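Local coordinates for protein metallopeptidase containing co-catalytic metalloactive site (PDB 3B2Y) that probably acts as a zinc-dependent metallocarboxypeptidase of the M14 family and here holds a nickel ion in its metal site, at residues S15-C20 and M86-R91; E79-W84 and R255-N260; T168-V173 and A242-T247; N176-Y181 and D198-Y203. One frame throughout, in Å; residues are numbered along the deposited sequence. Where two conformers were deposited one is given.

Contact 1: residues S15-C20 and M86-R91; sequences SEIFNC and MLHFLR
Phe-18 carries CG anti to its carbonyl carbon (chi1 -64°), and Arg-91 does the same (chi1 -70°) before running extended from CG to NE, and the two side chains slide past each other in opposite directions. The ring leaves the tight turn of a small antiparallel hairpin, strands 14-15 and 20-21. A G1 beta bulge, with Asn-19 and Cys-20 both facing Ser-15, shapes this turn, and an ST motif holds it: Phe-18 N donates to Ser-15 OG over 3.0 Å. Ser-15 OG also bonds to Asp-254 of helix 253-271. Phe-18 CE1 stands over the centre of one guanidinium face, 3.7 Å from Arg-91 CZ. The planes are 65° apart, not stacked flat, and Arg-91 NH2 lies at the ring edge. Deeper in, Leu-87 CG comes within 3.8 Å of Phe-18 CE1. Ile-17 CG2 lies over one face of the Phe-18 ring, toward its rim, and CD1 reaches His-88 CD2 at 4.0 Å, the two side chains crossing at about a right angle. His-88 ND1 is hydrogen-bonded to Ser-261, which helps fix the turn of the imidazole. No hydrogen bond joins residues 15-20 to 86-91. At the ring edge, Phe-18 CZ lies 3.8 Å from His-88 N.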
loop_
_atom_site.group_PDB
_atom_site.type_symbol
_atom_site.label_atom_id
_atom_site.label_comp_id
_atom_site.label_asym_id
_atom_site.label_seq_id
_atom_site.Cartn_x
_atom_site.Cartn_y
_atom_site.Cartn_z
ATOM N N SER A 15 -14.475 -12.590 0.972
ATOM C CA SER A 15 -13.771 -12.717 -0.306
ATOM C C SER A 15 -14.100 -14.051 -0.921
ATOM O O SER A 15 -13.935 -15.082 -0.286
ATOM C CB SER A 15 -12.274 -12.660 -0.090
ATOM O OG SER A 15 -11.592 -12.818 -1.336
ATOM N N GLU A 16 -14.549 -14.036 -2.165
ATOM C CA GLU A 16 -14.645 -15.257 -2.944
ATOM C C GLU A 16 -13.275 -15.671 -3.506
ATOM O O GLU A 16 -13.024 -16.860 -3.637
ATOM C CB GLU A 16 -15.663 -15.119 -4.074
ATOM C CG GLU A 16 -16.015 -16.441 -4.743
ATOM N N ILE A 17 -12.405 -14.712 -3.847
ATOM C CA ILE A 17 -11.077 -15.014 -4.374
ATOM C C ILE A 17 -10.326 -15.841 -3.342
ATOM O O ILE A 17 -9.710 -16.848 -3.693
ATOM C CB ILE A 17 -10.251 -13.729 -4.693
ATOM C CG1 ILE A 17 -10.888 -12.895 -5.841
ATOM C CG2 ILE A 17 -8.753 -14.070 -4.958
ATOM C CD1 ILE A 17 -10.212 -11.514 -6.111
ATOM N N PHE A 18 -10.404 -15.435 -2.070
ATOM C CA PHE A 18 -9.609 -16.081 -1.018
ATOM C C PHE A 18 -10.415 -17.062 -0.162
ATOM O O PHE A 18 -9.853 -17.788 0.668
ATOM C CB PHE A 18 -8.850 -15.021 -0.218
ATOM C CG PHE A 18 -7.835 -14.276 -1.046
ATOM C CD1 PHE A 18 -6.614 -14.874 -1.367
ATOM C CD2 PHE A 18 -8.116 -13.020 -1.540
ATOM C CE1 PHE A 18 -5.685 -14.213 -2.159
ATOM C CE2 PHE A 18 -7.214 -12.350 -2.332
ATOM C CZ PHE A 18 -5.990 -12.935 -2.639
ATOM N N ASN A 19 -11.717 -17.105 -0.397
ATOM C CA ASN A 19 -12.652 -17.939 0.356
ATOM C C ASN A 19 -12.540 -17.737 1.851
ATOM O O ASN A 19 -12.498 -18.697 2.629
ATOM C CB ASN A 19 -12.477 -19.424 -0.001
ATOM C CG ASN A 19 -13.642 -20.277 0.470
ATOM O OD1 ASN A 19 -14.748 -19.768 0.747
ATOM N ND2 ASN A 19 -13.413 -21.593 0.553
ATOM N N CYS A 20 -12.463 -16.479 2.268
ATOM C CA CYS A 20 -12.427 -16.199 3.672
ATOM C C CYS A 20 -12.907 -14.799 3.924
ATOM O O CYS A 20 -13.165 -14.053 2.995
ATOM C CB CYS A 20 -10.986 -16.361 4.163
ATOM S SG CYS A 20 -9.845 -15.208 3.466
HETATM N N MSE A 86 -2.384 -7.182 -2.625
HETATM C CA MSE A 86 -0.995 -7.587 -2.818
HETATM C C MSE A 86 -0.809 -9.077 -2.965
HETATM O O MSE A 86 -0.006 -9.535 -3.750
HETATM C CB MSE A 86 -0.117 -7.059 -1.697
HETATM C CG MSE A 86 1.365 -7.000 -2.136
HETATM SE SE MSE A 86 2.456 -6.235 -0.718
HETATM C CE MSE A 86 1.369 -4.569 -0.501
ATOM N N LEU A 87 -1.527 -9.849 -2.167
ATOM C CA LEU A 87 -1.497 -11.291 -2.285
ATOM C C LEU A 87 -1.974 -11.777 -3.656
ATOM O O LEU A 87 -1.398 -12.728 -4.225
ATOM C CB LEU A 87 -2.291 -11.914 -1.143
ATOM C CG LEU A 87 -2.226 -13.396 -0.890
ATOM C CD1 LEU A 87 -0.779 -13.898 -0.877
ATOM C CD2 LEU A 87 -2.899 -13.605 0.460
ATOM N N HIS A 88 -3.003 -11.124 -4.206
ATOM C CA HIS A 88 -3.526 -11.420 -5.535
ATOM C C HIS A 88 -2.452 -11.114 -6.595
ATOM O O HIS A 88 -2.157 -11.927 -7.468
ATOM C CB HIS A 88 -4.806 -10.572 -5.776
ATOM C CG HIS A 88 -5.510 -10.865 -7.064
ATOM N ND1 HIS A 88 -5.307 -10.108 -8.203
ATOM C CD2 HIS A 88 -6.396 -11.828 -7.405
ATOM C CE1 HIS A 88 -6.048 -10.593 -9.186
ATOM N NE2 HIS A 88 -6.715 -11.637 -8.730
ATOM N N PHE A 89 -1.782 -9.986 -6.387
ATOM C CA PHE A 89 -0.704 -9.513 -7.243
ATOM C C PHE A 89 0.445 -10.519 -7.246
ATOM O O PHE A 89 0.873 -10.938 -8.290
ATOM C CB PHE A 89 -0.279 -8.141 -6.765
ATOM C CG PHE A 89 0.892 -7.590 -7.459
ATOM C CD1 PHE A 89 0.806 -7.249 -8.782
ATOM C CD2 PHE A 89 2.079 -7.393 -6.775
ATOM C CE1 PHE A 89 1.905 -6.738 -9.436
ATOM C CE2 PHE A 89 3.177 -6.858 -7.424
ATOM C CZ PHE A 89 3.081 -6.537 -8.742
ATOM N N LEU A 90 0.865 -10.939 -6.073
ATOM C CA LEU A 90 1.927 -11.954 -5.875
ATOM C C LEU A 90 1.591 -13.293 -6.508
ATOM O O LEU A 90 2.442 -13.951 -7.132
ATOM C CB LEU A 90 2.175 -12.178 -4.393
ATOM C CG LEU A 90 2.805 -10.980 -3.706
ATOM C CD1 LEU A 90 3.112 -11.327 -2.281
ATOM C CD2 LEU A 90 4.038 -10.465 -4.438
ATOM N N ARG A 91 0.333 -13.687 -6.397
ATOM C CA ARG A 91 -0.091 -14.927 -7.053
ATOM C C ARG A 91 0.148 -14.885 -8.560
ATOM O O ARG A 91 0.402 -15.931 -9.152
ATOM C CB ARG A 91 -1.554 -15.278 -6.724
ATOM C CG ARG A 91 -1.763 -15.698 -5.292
ATOM C CD ARG A 91 -2.938 -16.621 -5.119
ATOM N NE ARG A 91 -3.093 -16.949 -3.705
ATOM C CZ ARG A 91 -4.207 -17.407 -3.131
ATOM N NH1 ARG A 91 -5.328 -17.589 -3.830
ATOM N NH2 ARG A 91 -4.203 -17.656 -1.826
#

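Contact 2: residues E79-W84 and R255-N260; sequences EAAGPW and RRVQAN. With NI (nickel (II) ion), chain C.
The amide of Asn-260 is laid under the backbone of Ala-81 and Gly-82: Ala-81 O rests over one face, 3.7 Å from Asn-260 CG, and Gly-82 CA approaches Asn-260 OD1 from the same side. In the amide plane lies Arg-256 O, one helical turn back, which takes a 2.8 Å bond from Asn-260 ND2. The backbone N of Asn-260 reaches that carbonyl oxygen from the opposite face, so two donors grip it, while ND2 also bonds to Thr-247 OG1. With an alanine at Asn-260, Thr-247 OG1 and Arg-256 O would probably each lose a partner, and a gap would open beneath Ala-81. Ala-81 CB is wedged 3.5 Å from Arg-256 CB. Beyond it the arginine chain bends at chi2 and chi3, bringing NE to a salt bridge with Glu-171. Val-257 sets both methyls against Trp-84: CG2 lies 4.1 Å from Trp-84 CB, and CG1 is near Trp-84 O. Just upstream, Glu-79, the last residue of the HxxE motif of M14 peptidases, chelates nickel through OE1 (2.1 Å) and OE2 (2.2 Å), with His-76, His-170 and two waters as the other ligands. Helix 81-92 and helix 253-271 thus pack directly on each other, the latter also touching strand 242-248 through Arg-256 and Ala-259.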
loop_
_atom_site.group_PDB
_atom_site.type_symbol
_atom_site.label_atom_id
_atom_site.label_comp_id
_atom_site.label_asym_id
_atom_site.label_seq_id
_atom_site.Cartn_x
_atom_site.Cartn_y
_atom_site.Cartn_z
ATOM N N GLU A 79 -8.985 -0.981 5.686
ATOM C CA GLU A 79 -8.615 -0.907 4.259
ATOM C C GLU A 79 -8.058 -2.236 3.746
ATOM O O GLU A 79 -6.981 -2.299 3.185
ATOM C CB GLU A 79 -7.611 0.242 4.080
ATOM C CG GLU A 79 -8.277 1.564 4.469
ATOM C CD GLU A 79 -7.365 2.805 4.408
ATOM O OE1 GLU A 79 -6.251 2.688 3.873
ATOM O OE2 GLU A 79 -7.786 3.865 4.997
ATOM N N ALA A 80 -8.826 -3.310 3.968
ATOM C CA ALA A 80 -8.352 -4.699 3.826
ATOM C C ALA A 80 -8.065 -5.153 2.381
ATOM O O ALA A 80 -7.267 -6.102 2.144
ATOM C CB ALA A 80 -9.327 -5.678 4.540
ATOM N N ALA A 81 -8.645 -4.463 1.401
ATOM C CA ALA A 81 -8.373 -4.759 -0.001
ATOM C C ALA A 81 -6.934 -4.537 -0.426
ATOM O O ALA A 81 -6.472 -5.092 -1.437
ATOM C CB ALA A 81 -9.326 -3.933 -0.971
ATOM N N GLY A 82 -6.214 -3.700 0.313
ATOM C CA GLY A 82 -4.795 -3.522 0.034
ATOM C C GLY A 82 -3.952 -4.792 0.243
ATOM O O GLY A 82 -3.353 -5.313 -0.689
ATOM N N PRO A 83 -3.871 -5.276 1.487
ATOM C CA PRO A 83 -3.029 -6.440 1.734
ATOM C C PRO A 83 -3.511 -7.661 0.926
ATOM O O PRO A 83 -2.685 -8.368 0.341
ATOM C CB PRO A 83 -3.140 -6.639 3.237
ATOM C CG PRO A 83 -3.547 -5.316 3.726
ATOM C CD PRO A 83 -4.473 -4.789 2.729
ATOM N N TRP A 84 -4.835 -7.865 0.805
ATOM C CA TRP A 84 -5.324 -8.972 -0.041
ATOM C C TRP A 84 -5.044 -8.713 -1.552
ATOM O O TRP A 84 -4.790 -9.659 -2.295
ATOM C CB TRP A 84 -6.809 -9.311 0.192
ATOM C CG TRP A 84 -7.100 -9.852 1.553
ATOM C CD1 TRP A 84 -7.618 -9.181 2.573
ATOM C CD2 TRP A 84 -6.866 -11.181 2.003
ATOM N NE1 TRP A 84 -7.760 -9.995 3.669
ATOM C CE2 TRP A 84 -7.309 -11.247 3.339
ATOM C CE3 TRP A 84 -6.324 -12.334 1.408
ATOM C CZ2 TRP A 84 -7.163 -12.381 4.098
ATOM C CZ3 TRP A 84 -6.215 -13.490 2.157
ATOM C CH2 TRP A 84 -6.672 -13.518 3.486
ATOM N N ARG A 255 -13.676 -6.994 -6.334
ATOM C CA ARG A 255 -13.304 -5.984 -7.313
ATOM C C ARG A 255 -12.234 -5.020 -6.771
ATOM O O ARG A 255 -11.410 -4.491 -7.528
ATOM C CB ARG A 255 -14.539 -5.180 -7.720
ATOM C CG ARG A 255 -14.428 -4.489 -9.045
ATOM C CD ARG A 255 -15.803 -4.166 -9.638
ATOM N NE ARG A 255 -15.646 -3.452 -10.902
ATOM C CZ ARG A 255 -15.329 -4.029 -12.058
ATOM N NH1 ARG A 255 -15.135 -5.341 -12.143
ATOM N NH2 ARG A 255 -15.196 -3.282 -13.145
ATOM N N ARG A 256 -12.272 -4.735 -5.475
ATOM C CA ARG A 256 -11.262 -3.847 -4.893
ATOM C C ARG A 256 -9.927 -4.529 -4.848
ATOM O O ARG A 256 -8.939 -3.896 -5.139
ATOM C CB ARG A 256 -11.648 -3.394 -3.475
ATOM C CG ARG A 256 -12.698 -2.238 -3.473
ATOM C CD ARG A 256 -13.745 -2.442 -2.398
ATOM N NE ARG A 256 -13.132 -2.559 -1.089
ATOM C CZ ARG A 256 -13.762 -3.012 -0.007
ATOM N NH1 ARG A 256 -15.036 -3.338 -0.071
ATOM N NH2 ARG A 256 -13.118 -3.194 1.123
ATOM N N VAL A 257 -9.953 -5.830 -4.609
ATOM C CA VAL A 257 -8.753 -6.664 -4.598
ATOM C C VAL A 257 -8.147 -6.644 -5.973
ATOM O O VAL A 257 -6.947 -6.378 -6.111
ATOM C CB VAL A 257 -9.085 -8.104 -4.142
ATOM C CG1 VAL A 257 -7.896 -9.021 -4.371
ATOM C CG2 VAL A 257 -9.511 -8.102 -2.631
ATOM N N GLN A 258 -8.999 -6.815 -6.985
ATOM C CA GLN A 258 -8.574 -6.768 -8.377
ATOM C C GLN A 258 -7.992 -5.421 -8.788
ATOM O O GLN A 258 -6.964 -5.383 -9.454
ATOM C CB GLN A 258 -9.720 -7.191 -9.318
ATOM C CG GLN A 258 -10.008 -8.679 -9.207
ATOM C CD GLN A 258 -11.360 -9.068 -9.822
ATOM O OE1 GLN A 258 -12.300 -8.261 -9.891
ATOM N NE2 GLN A 258 -11.447 -10.302 -10.289
ATOM N N ALA A 259 -8.644 -4.331 -8.401
ATOM C CA ALA A 259 -8.204 -2.994 -8.710
ATOM C C ALA A 259 -6.835 -2.662 -8.073
ATOM O O ALA A 259 -5.976 -2.072 -8.740
ATOM C CB ALA A 259 -9.263 -1.953 -8.302
ATOM N N ASN A 260 -6.674 -2.993 -6.803
ATOM C CA ASN A 260 -5.369 -2.874 -6.088
ATOM C C ASN A 260 -4.238 -3.626 -6.797
ATOM O O ASN A 260 -3.166 -3.056 -7.066
ATOM C CB ASN A 260 -5.511 -3.364 -4.658
ATOM C CG ASN A 260 -6.030 -2.269 -3.724
ATOM O OD1 ASN A 260 -5.263 -1.435 -3.250
ATOM N ND2 ASN A 260 -7.319 -2.267 -3.464
HETATM NI NI NI C . -5.782 4.632 4.481
HETATM O O HOH W 1 -7.197 5.789 3.084
HETATM O O HOH W 2 -5.858 6.434 4.668
#

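Contact 3: residues T168-V173 and A242-T247; sequences TCHEDV and AACSET. With NI (nickel (II) ion), chain C.
Thr-247 OG1 donates to Glu-171 OE1 across 2.9 Å, meeting the anti side of a carboxylate that is also salt-bridged to Arg-256 and bonded to Ala-81 N. Backbone bonds run alongside: Asp-172 N to Thr-247 O (2.8 Å), Thr-247 N to His-170 O, His-170 N to Ser-245 O, and Ser-245 N to Thr-168 O (2.8 Å). Water 3 adds a bridge, donating to His-170 O and accepting from Ser-245 OG. These are the parallel strands 165-172 and 242-248, central in the mixed sheet of the M14 fold, and their C-terminal ends carry the active site. One face bears His-170 and Glu-246. With CG anti to the carbonyl carbon (chi1 -70°), His-170 puts ND1 2.2 Å from nickel. Water 1, a nickel ligand, is within hydrogen-bonding distance of Glu-171 O and lies 2.8 Å from Glu-246 OE1, a position consistent with the predicted role of Glu-246 as proton donor/acceptor. The sulfur of Cys-244 packs obliquely against the imidazole, 3.3 Å from His-170 CD2. On the reverse face, Cys-169 SG sits 3.7 Å from Ser-245 OG, with Asn-260 and Met-264 of helix 253-271 against that cysteine.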
loop_
_atom_site.group_PDB
_atom_site.type_symbol
_atom_site.label_atom_id
_atom_site.label_comp_id
_atom_site.label_asym_id
_atom_site.label_seq_id
_atom_site.Cartn_x
_atom_site.Cartn_y
_atom_site.Cartn_z
ATOM N N THR A 168 1.745 2.994 -2.120
ATOM C CA THR A 168 0.934 2.539 -1.008
ATOM C C THR A 168 -0.497 2.327 -1.499
ATOM O O THR A 168 -1.089 3.145 -2.314
ATOM C CB THR A 168 0.918 3.547 0.178
ATOM O OG1 THR A 168 0.407 4.800 -0.265
ATOM C CG2 THR A 168 2.280 3.805 0.702
ATOM N N CYS A 169 -1.065 1.231 -1.017
ATOM C CA CYS A 169 -2.392 0.832 -1.435
ATOM C C CYS A 169 -3.331 0.980 -0.275
ATOM O O CYS A 169 -3.356 0.127 0.632
ATOM C CB CYS A 169 -2.350 -0.619 -1.894
ATOM S SG CYS A 169 -1.461 -0.647 -3.520
ATOM N N HIS A 170 -4.068 2.070 -0.316
ATOM C CA HIS A 170 -5.127 2.382 0.608
ATOM C C HIS A 170 -6.566 2.238 0.075
ATOM O O HIS A 170 -6.846 1.978 -1.109
ATOM C CB HIS A 170 -4.935 3.833 1.108
ATOM C CG HIS A 170 -3.748 4.009 2.029
ATOM N ND1 HIS A 170 -3.864 4.389 3.356
ATOM C CD2 HIS A 170 -2.424 3.903 1.785
ATOM C CE1 HIS A 170 -2.656 4.450 3.897
ATOM N NE2 HIS A 170 -1.764 4.179 2.961
ATOM N N GLU A 171 -7.504 2.455 0.973
ATOM C CA GLU A 171 -8.883 2.532 0.577
ATOM C C GLU A 171 -9.543 3.679 1.299
ATOM O O GLU A 171 -9.162 4.050 2.407
ATOM C CB GLU A 171 -9.650 1.259 0.907
ATOM C CG GLU A 171 -9.055 -0.095 0.469
ATOM C CD GLU A 171 -10.163 -1.153 0.314
ATOM O OE1 GLU A 171 -10.837 -1.124 -0.750
ATOM O OE2 GLU A 171 -10.333 -2.028 1.234
ATOM N N ASP A 172 -10.577 4.188 0.698
ATOM C CA ASP A 172 -11.403 5.191 1.337
ATOM C C ASP A 172 -12.750 4.517 1.610
ATOM O O ASP A 172 -13.606 4.362 0.707
ATOM C CB ASP A 172 -11.500 6.418 0.464
ATOM C CG ASP A 172 -12.155 7.605 1.186
ATOM O OD1 ASP A 172 -13.039 7.351 2.030
ATOM O OD2 ASP A 172 -11.782 8.769 0.886
ATOM N N VAL A 173 -12.963 4.168 2.874
ATOM C CA VAL A 173 -13.963 3.131 3.222
ATOM C C VAL A 173 -15.392 3.510 2.902
ATOM O O VAL A 173 -16.221 2.652 2.610
ATOM C CB VAL A 173 -13.831 2.675 4.724
ATOM C CG1 VAL A 173 -14.238 3.801 5.675
ATOM C CG2 VAL A 173 -14.668 1.443 4.990
ATOM N N ALA A 242 6.036 8.736 -6.115
ATOM C CA ALA A 242 5.212 8.069 -5.139
ATOM C C ALA A 242 3.761 8.189 -5.463
ATOM O O ALA A 242 3.297 9.194 -5.993
ATOM C CB ALA A 242 5.505 8.562 -3.653
ATOM N N ALA A 243 3.012 7.188 -5.043
ATOM C CA ALA A 243 1.556 7.287 -5.149
ATOM C C ALA A 243 0.876 6.563 -4.001
ATOM O O ALA A 243 1.407 5.661 -3.424
ATOM C CB ALA A 243 1.052 6.730 -6.501
ATOM N N CYS A 244 -0.323 7.010 -3.684
ATOM C CA CYS A 244 -1.170 6.296 -2.740
ATOM C C CYS A 244 -2.502 6.095 -3.429
ATOM O O CYS A 244 -3.199 7.087 -3.718
ATOM C CB CYS A 244 -1.303 7.143 -1.492
ATOM S SG CYS A 244 -2.469 6.515 -0.280
ATOM N N SER A 245 -2.824 4.854 -3.786
ATOM C CA SER A 245 -4.127 4.611 -4.400
ATOM C C SER A 245 -5.184 4.529 -3.312
ATOM O O SER A 245 -4.924 4.091 -2.166
ATOM C CB SER A 245 -4.110 3.355 -5.245
ATOM O OG SER A 245 -3.559 2.277 -4.540
ATOM N N GLU A 246 -6.393 4.924 -3.673
ATOM C CA GLU A 246 -7.532 4.857 -2.780
ATOM C C GLU A 246 -8.690 4.175 -3.513
ATOM O O GLU A 246 -9.393 4.847 -4.319
ATOM C CB GLU A 246 -7.966 6.266 -2.393
ATOM C CG GLU A 246 -6.964 7.031 -1.519
ATOM C CD GLU A 246 -7.019 6.637 -0.052
ATOM O OE1 GLU A 246 -7.848 5.774 0.321
ATOM O OE2 GLU A 246 -6.212 7.196 0.729
ATOM N N THR A 247 -8.883 2.877 -3.259
ATOM C CA THR A 247 -10.089 2.178 -3.748
ATOM C C THR A 247 -11.313 2.460 -2.823
ATOM O O THR A 247 -11.161 2.703 -1.607
ATOM C CB THR A 247 -9.808 0.672 -3.980
ATOM O OG1 THR A 247 -9.194 0.100 -2.819
ATOM C CG2 THR A 247 -8.850 0.458 -5.204
HETATM NI NI NI C . -5.782 4.632 4.481
HETATM O O HOH W 3 -5.588 1.282 -3.375
HETATM O O HOH W 1 -7.197 5.789 3.084
HETATM O O HOH W 2 -5.858 6.434 4.668
#

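Contact 4: residues N176-Y181 and D198-Y203; sequences NETYVY and DALGQY
Thr-178 and Leu-200 bring the two backbones closest, their CA atoms 6.8 Å apart. From Glu-177 on the chain runs extended into strand 179-183, whereas 198-203 lie at the C-terminal part of helix 191-201 and run on into the following loop. There Tyr-203 N still bonds to Leu-200 O (3.0 Å), while the bonds from Gln-202 N are weak. No hydrogen bond joins the two segments; on the helix side Leu-200 makes nearly all of the contact. Its CG is anti to the carbonyl carbon (chi1 -71°), which lets the branch reach along the strand: CD1 comes 3.8 Å from Tyr-179 O and 4.1 Å from Val-180 CB. CD2 turns back to within 4.0 Å of Thr-178 OG1. Strand 179-183 and strand 221-223 are parallel neighbours in the sheet, and helix 191-201 belongs to the connection between them, a beta-alpha-beta crossover. Thr-178 straddles the base of the leucine, OG1 3.8 Å and CG2 4.0 Å from Leu-200 CB. Having OG1 anti to the backbone N (chi1 -165°) also serves a hydrogen bond to Glu-246 O on strand 242-248. With a valine here, the backbone O of Glu-246 would probably lose this hydroxyl partner, and with it a tie between the start of strand 179-183 and strand 242-248. Tyr-179 points its CB away from the helix, and its hydroxyl bonds to Asp-172 while the side chain touches Glu-246. Leu-200 in turn reaches beyond the strand to Ser-245 and Thr-247.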
loop_
_atom_site.group_PDB
_atom_site.type_symbol
_atom_site.label_atom_id
_atom_site.label_comp_id
_atom_site.label_asym_id
_atom_site.label_seq_id
_atom_site.Cartn_x
_atom_site.Cartn_y
_atom_site.Cartn_z
ATOM N N ASN A 176 -17.605 5.577 -2.907
ATOM C CA ASN A 176 -17.937 4.715 -4.072
ATOM C C ASN A 176 -17.067 4.941 -5.320
ATOM O O ASN A 176 -17.105 4.129 -6.243
ATOM C CB ASN A 176 -19.404 4.882 -4.482
ATOM C CG ASN A 176 -20.349 4.216 -3.514
ATOM O OD1 ASN A 176 -20.641 3.018 -3.643
ATOM N ND2 ASN A 176 -20.785 4.965 -2.513
ATOM N N GLU A 177 -16.292 6.026 -5.320
ATOM C CA GLU A 177 -15.455 6.444 -6.425
ATOM C C GLU A 177 -13.991 6.328 -6.026
ATOM O O GLU A 177 -13.678 6.298 -4.828
ATOM C CB GLU A 177 -15.770 7.902 -6.776
ATOM C CG GLU A 177 -17.114 8.124 -7.470
ATOM C CD GLU A 177 -17.575 9.561 -7.351
ATOM O OE1 GLU A 177 -17.246 10.221 -6.323
ATOM O OE2 GLU A 177 -18.297 10.020 -8.264
ATOM N N THR A 178 -13.107 6.233 -7.027
ATOM C CA THR A 178 -11.690 6.079 -6.785
ATOM C C THR A 178 -10.814 7.324 -7.070
ATOM O O THR A 178 -11.174 8.258 -7.821
ATOM C CB THR A 178 -11.164 4.875 -7.592
ATOM O OG1 THR A 178 -9.877 4.483 -7.123
ATOM C CG2 THR A 178 -11.080 5.247 -9.109
ATOM N N TYR A 179 -9.614 7.314 -6.466
ATOM C CA TYR A 179 -8.690 8.403 -6.729
ATOM C C TYR A 179 -7.312 7.968 -6.292
ATOM O O TYR A 179 -7.163 6.885 -5.759
ATOM C CB TYR A 179 -9.137 9.734 -6.069
ATOM C CG TYR A 179 -9.263 9.681 -4.579
ATOM C CD1 TYR A 179 -10.398 9.152 -3.971
ATOM C CD2 TYR A 179 -8.249 10.176 -3.762
ATOM C CE1 TYR A 179 -10.521 9.104 -2.586
ATOM C CE2 TYR A 179 -8.378 10.167 -2.373
ATOM C CZ TYR A 179 -9.511 9.617 -1.788
ATOM O OH TYR A 179 -9.609 9.578 -0.411
ATOM N N VAL A 180 -6.332 8.805 -6.610
ATOM C CA VAL A 180 -4.959 8.533 -6.321
ATOM C C VAL A 180 -4.259 9.809 -5.825
ATOM O O VAL A 180 -4.423 10.889 -6.400
ATOM C CB VAL A 180 -4.221 7.993 -7.555
ATOM C CG1 VAL A 180 -4.175 9.043 -8.728
ATOM C CG2 VAL A 180 -2.828 7.644 -7.143
ATOM N N TYR A 181 -3.492 9.693 -4.754
ATOM C CA TYR A 181 -2.546 10.749 -4.395
ATOM C C TYR A 181 -1.257 10.522 -5.162
ATOM O O TYR A 181 -0.793 9.405 -5.233
ATOM C CB TYR A 181 -2.171 10.641 -2.925
ATOM C CG TYR A 181 -3.251 10.925 -1.938
ATOM C CD1 TYR A 181 -4.112 9.924 -1.495
ATOM C CD2 TYR A 181 -3.376 12.180 -1.396
ATOM C CE1 TYR A 181 -5.068 10.188 -0.565
ATOM C CE2 TYR A 181 -4.312 12.455 -0.449
ATOM C CZ TYR A 181 -5.163 11.476 -0.032
ATOM O OH TYR A 181 -6.127 11.806 0.914
ATOM N N ASP A 198 -5.719 6.007 -14.553
ATOM C CA ASP A 198 -6.342 5.187 -15.589
ATOM C C ASP A 198 -6.527 3.701 -15.194
ATOM O O ASP A 198 -7.601 3.144 -15.456
ATOM C CB ASP A 198 -5.555 5.326 -16.879
ATOM C CG ASP A 198 -5.640 6.755 -17.480
ATOM O OD1 ASP A 198 -6.497 7.563 -17.030
ATOM O OD2 ASP A 198 -4.857 7.066 -18.427
ATOM N N ALA A 199 -5.532 3.076 -14.540
ATOM C CA ALA A 199 -5.670 1.682 -14.041
ATOM C C ALA A 199 -6.822 1.488 -13.042
ATOM O O ALA A 199 -7.578 0.528 -13.132
ATOM C CB ALA A 199 -4.386 1.199 -13.414
ATOM N N LEU A 200 -6.914 2.403 -12.078
ATOM C CA LEU A 200 -7.969 2.429 -11.092
ATOM C C LEU A 200 -9.301 2.708 -11.772
ATOM O O LEU A 200 -10.293 2.063 -11.460
ATOM C CB LEU A 200 -7.643 3.513 -10.051
ATOM C CG LEU A 200 -6.482 3.137 -9.155
ATOM C CD1 LEU A 200 -6.008 4.329 -8.320
ATOM C CD2 LEU A 200 -6.984 2.031 -8.311
ATOM N N GLY A 201 -9.284 3.624 -12.732
ATOM C CA GLY A 201 -10.471 3.976 -13.539
ATOM C C GLY A 201 -11.103 2.866 -14.398
ATOM O O GLY A 201 -12.255 2.972 -14.797
ATOM N N GLN A 202 -10.380 1.798 -14.686
ATOM C CA GLN A 202 -10.924 0.616 -15.375
ATOM C C GLN A 202 -11.945 -0.120 -14.478
ATOM O O GLN A 202 -12.844 -0.803 -14.969
ATOM C CB GLN A 202 -9.812 -0.393 -15.759
ATOM C CG GLN A 202 -8.588 0.116 -16.545
ATOM C CD GLN A 202 -7.331 -0.800 -16.389
ATOM O OE1 GLN A 202 -6.957 -1.263 -15.268
ATOM N NE2 GLN A 202 -6.652 -1.032 -17.521
ATOM N N TYR A 203 -11.808 0.040 -13.159
ATOM C CA TYR A 203 -12.626 -0.663 -12.183
ATOM C C TYR A 203 -13.760 0.177 -11.567
ATOM O O TYR A 203 -14.844 -0.341 -11.309
ATOM C CB TYR A 203 -11.733 -1.242 -11.079
ATOM C CG TYR A 203 -10.913 -2.397 -11.570
ATOM C CD1 TYR A 203 -11.420 -3.699 -11.572
ATOM C CD2 TYR A 203 -9.638 -2.187 -12.087
ATOM C CE1 TYR A 203 -10.635 -4.771 -12.068
ATOM C CE2 TYR A 203 -8.863 -3.236 -12.568
ATOM C CZ TYR A 203 -9.359 -4.519 -12.558
ATOM O OH TYR A 203 -8.572 -5.550 -13.052
#

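Overall arrangement
Contacts 2 and 3 meet at the nickel ion: Glu-79 and His-170 bind it, and the two contacts, centred about 10 Å apart, share water 1 and water 2. The salt bridge from Arg-256 to Glu-171 also ties helix 253-271 of contact 2 to the central strand of contact 3. Contact 4 lies about 9 Å, centre to centre, from contact 3 and extends its sheet, Tyr-181 N probably hydrogen-bonding to Cys-244 O (2.8 Å). Contact 1 is more remote, centred about 18 Å from contact 3, but shares helix 81-92 with contact 2, and Phe-18 CG packs 3.5 Å from Trp-84 CE3. Helix 253-271 also reaches contact 4, through Ala-259 against Tyr-203.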